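Local structure of DyP2 (Amycolatopsis sp. ATCC 39116, 4G2C) at residues R383-N388 against L395-D400. The protein is a haem-containing dye-decolourising peroxidase that binds a manganese(II) ion and probably oxidises dyes, manganese and lignin-related compounds with hydrogen peroxide. Numbering follows the deposited sequence.
Sequences RHDDPN and LRPAKD
A salt-bridge network of R383, D385 and R396 ties the two arms of the surface loop between strands 374-380 and 402-409. R396 reaches across with one nitrogen: NH1 donates to D385 OD2 (2.9 Å) and to the backbone carbonyl O of D386 (2.8 Å), both acceptors lying at the edge of its guanidinium, in plane. OD2 accepts this bond on its anti side and a second, from R383 NH2, on its syn side, the two donors arriving from the same face of the carboxylate. R383 also gives NE to D385 OD1 (2.9 Å), a side-on, two-nitrogen grip that fixes the carboxylate's rotation; with chi1 of 66° D385 CG sits between its backbone N and carbonyl carbon, which brings the carboxylate within reach of both arginines. In this dye peroxidase the first arm runs on toward the manganese site: N388 ND2 bonds to G216 O and weakly to OE1 of E313, a manganese ligand, while D386 OD1 accepts from N388 N, an Asx turn across P387. The R383 guanidinium is sandwiched by prolines, P397 CG 3.9 Å above one face and P387 CG over the other. R396 NH2 bonds to A389 O, and R396 packs against helix 280-293 at V280 and K284.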
loop_
_atom_site.group_PDB
_atom_site.type_symbol
_atom_site.label_atom_id
_atom_site.label_comp_id
_atom_site.label_asym_id
_atom_site.label_seq_id
_atom_site.Cartn_x
_atom_site.Cartn_y
_atom_site.Cartn_z
ATOM N N ARG A 383 -13.246 -9.230 13.537
ATOM C CA ARG A 383 -13.520 -8.678 14.852
ATOM C C ARG A 383 -15.022 -8.598 15.065
ATOM O O ARG A 383 -15.803 -8.749 14.121
ATOM C CB ARG A 383 -12.896 -7.298 14.983
ATOM C CG ARG A 383 -13.316 -6.361 13.882
ATOM C CD ARG A 383 -12.311 -5.245 13.762
ATOM N NE ARG A 383 -12.425 -4.257 14.831
ATOM C CZ ARG A 383 -11.705 -3.141 14.860
ATOM N NH1 ARG A 383 -10.815 -2.917 13.891
ATOM N NH2 ARG A 383 -11.855 -2.268 15.851
ATOM N N HIS A 384 -15.427 -8.355 16.307
ATOM C CA HIS A 384 -16.844 -8.340 16.639
ATOM C C HIS A 384 -17.332 -6.934 16.973
ATOM O O HIS A 384 -18.481 -6.740 17.364
ATOM C CB HIS A 384 -17.114 -9.324 17.777
ATOM C CG HIS A 384 -16.555 -10.691 17.525
ATOM N ND1 HIS A 384 -17.013 -11.509 16.511
ATOM C CD2 HIS A 384 -15.554 -11.375 18.132
ATOM C CE1 HIS A 384 -16.325 -12.638 16.510
ATOM N NE2 HIS A 384 -15.438 -12.585 17.489
ATOM N N ASP A 385 -16.461 -5.949 16.782
ATOM C CA ASP A 385 -16.809 -4.566 17.062
ATOM C C ASP A 385 -16.737 -3.684 15.803
ATOM O O ASP A 385 -15.812 -3.804 15.000
ATOM C CB ASP A 385 -15.905 -4.011 18.173
ATOM C CG ASP A 385 -14.442 -3.914 17.750
ATOM O OD1 ASP A 385 -13.869 -4.912 17.262
ATOM O OD2 ASP A 385 -13.870 -2.818 17.901
ATOM N N ASP A 386 -17.737 -2.827 15.623
ATOM C CA ASP A 386 -17.722 -1.819 14.559
ATOM C C ASP A 386 -16.531 -0.908 14.821
ATOM O O ASP A 386 -16.471 -0.248 15.864
ATOM C CB ASP A 386 -19.036 -1.018 14.582
ATOM C CG ASP A 386 -19.101 0.082 13.511
ATOM O OD1 ASP A 386 -18.089 0.351 12.816
ATOM O OD2 ASP A 386 -20.185 0.705 13.394
ATOM N N PRO A 387 -15.565 -0.877 13.888
ATOM C CA PRO A 387 -14.321 -0.118 14.091
ATOM C C PRO A 387 -14.546 1.391 14.271
ATOM O O PRO A 387 -13.673 2.093 14.805
ATOM C CB PRO A 387 -13.531 -0.387 12.810
ATOM C CG PRO A 387 -14.135 -1.646 12.240
ATOM C CD PRO A 387 -15.587 -1.571 12.590
ATOM N N ASN A 388 -15.702 1.880 13.836
ATOM C CA ASN A 388 -16.026 3.299 13.977
ATOM C C ASN A 388 -17.068 3.592 15.052
ATOM O O ASN A 388 -17.401 4.755 15.292
ATOM C CB ASN A 388 -16.472 3.901 12.643
ATOM C CG ASN A 388 -15.343 3.948 11.610
ATOM O OD1 ASN A 388 -15.424 3.310 10.558
ATOM N ND2 ASN A 388 -14.290 4.704 11.913
ATOM N N LEU A 395 -12.534 -2.519 24.396
ATOM C CA LEU A 395 -13.343 -3.371 23.538
ATOM C C LEU A 395 -12.759 -3.558 22.124
ATOM O O LEU A 395 -13.343 -4.242 21.292
ATOM C CB LEU A 395 -14.799 -2.879 23.492
ATOM C CG LEU A 395 -15.554 -3.008 24.829
ATOM C CD1 LEU A 395 -17.032 -2.747 24.651
ATOM C CD2 LEU A 395 -15.339 -4.366 25.496
ATOM N N ARG A 396 -11.606 -2.958 21.855
ATOM C CA ARG A 396 -10.945 -3.154 20.565
ATOM C C ARG A 396 -9.962 -4.329 20.595
ATOM O O ARG A 396 -9.323 -4.589 21.606
ATOM C CB ARG A 396 -10.203 -1.885 20.130
ATOM C CG ARG A 396 -11.019 -0.602 20.214
ATOM C CD ARG A 396 -12.179 -0.612 19.250
ATOM N NE ARG A 396 -12.834 0.692 19.227
ATOM C CZ ARG A 396 -13.915 0.982 18.511
ATOM N NH1 ARG A 396 -14.484 0.052 17.750
ATOM N NH2 ARG A 396 -14.428 2.202 18.557
ATOM N N PRO A 397 -9.817 -5.034 19.468
ATOM C CA PRO A 397 -8.812 -6.101 19.424
ATOM C C PRO A 397 -7.408 -5.550 19.669
ATOM O O PRO A 397 -7.157 -4.364 19.466
ATOM C CB PRO A 397 -8.930 -6.631 17.998
ATOM C CG PRO A 397 -9.603 -5.530 17.235
ATOM C CD PRO A 397 -10.520 -4.873 18.188
ATOM N N ALA A 398 -6.509 -6.408 20.126
ATOM C CA ALA A 398 -5.127 -6.010 20.360
ATOM C C ALA A 398 -4.166 -6.762 19.435
ATOM O O ALA A 398 -3.000 -6.385 19.321
ATOM C CB ALA A 398 -4.747 -6.231 21.823
ATOM N N LYS A 399 -4.656 -7.814 18.779
ATOM C CA LYS A 399 -3.812 -8.636 17.898
ATOM C C LYS A 399 -4.622 -9.424 16.882
ATOM O O LYS A 399 -5.845 -9.480 16.967
ATOM C CB LYS A 399 -2.962 -9.610 18.717
ATOM C CG LYS A 399 -3.783 -10.594 19.554
ATOM C CD LYS A 399 -2.888 -11.608 20.261
ATOM C CE LYS A 399 -3.709 -12.572 21.133
ATOM N NZ LYS A 399 -2.902 -13.735 21.613
ATOM N N ASP A 400 -3.923 -10.037 15.925
ATOM C CA ASP A 400 -4.527 -10.966 14.960
ATOM C C ASP A 400 -5.501 -10.313 13.988
ATOM O O ASP A 400 -6.261 -11.002 13.297
ATOM C CB ASP A 400 -5.217 -12.137 15.666
ATOM C CG ASP A 400 -4.230 -13.105 16.280
ATOM O OD1 ASP A 400 -3.020 -12.972 16.016
ATOM O OD2 ASP A 400 -4.668 -14.009 17.018
#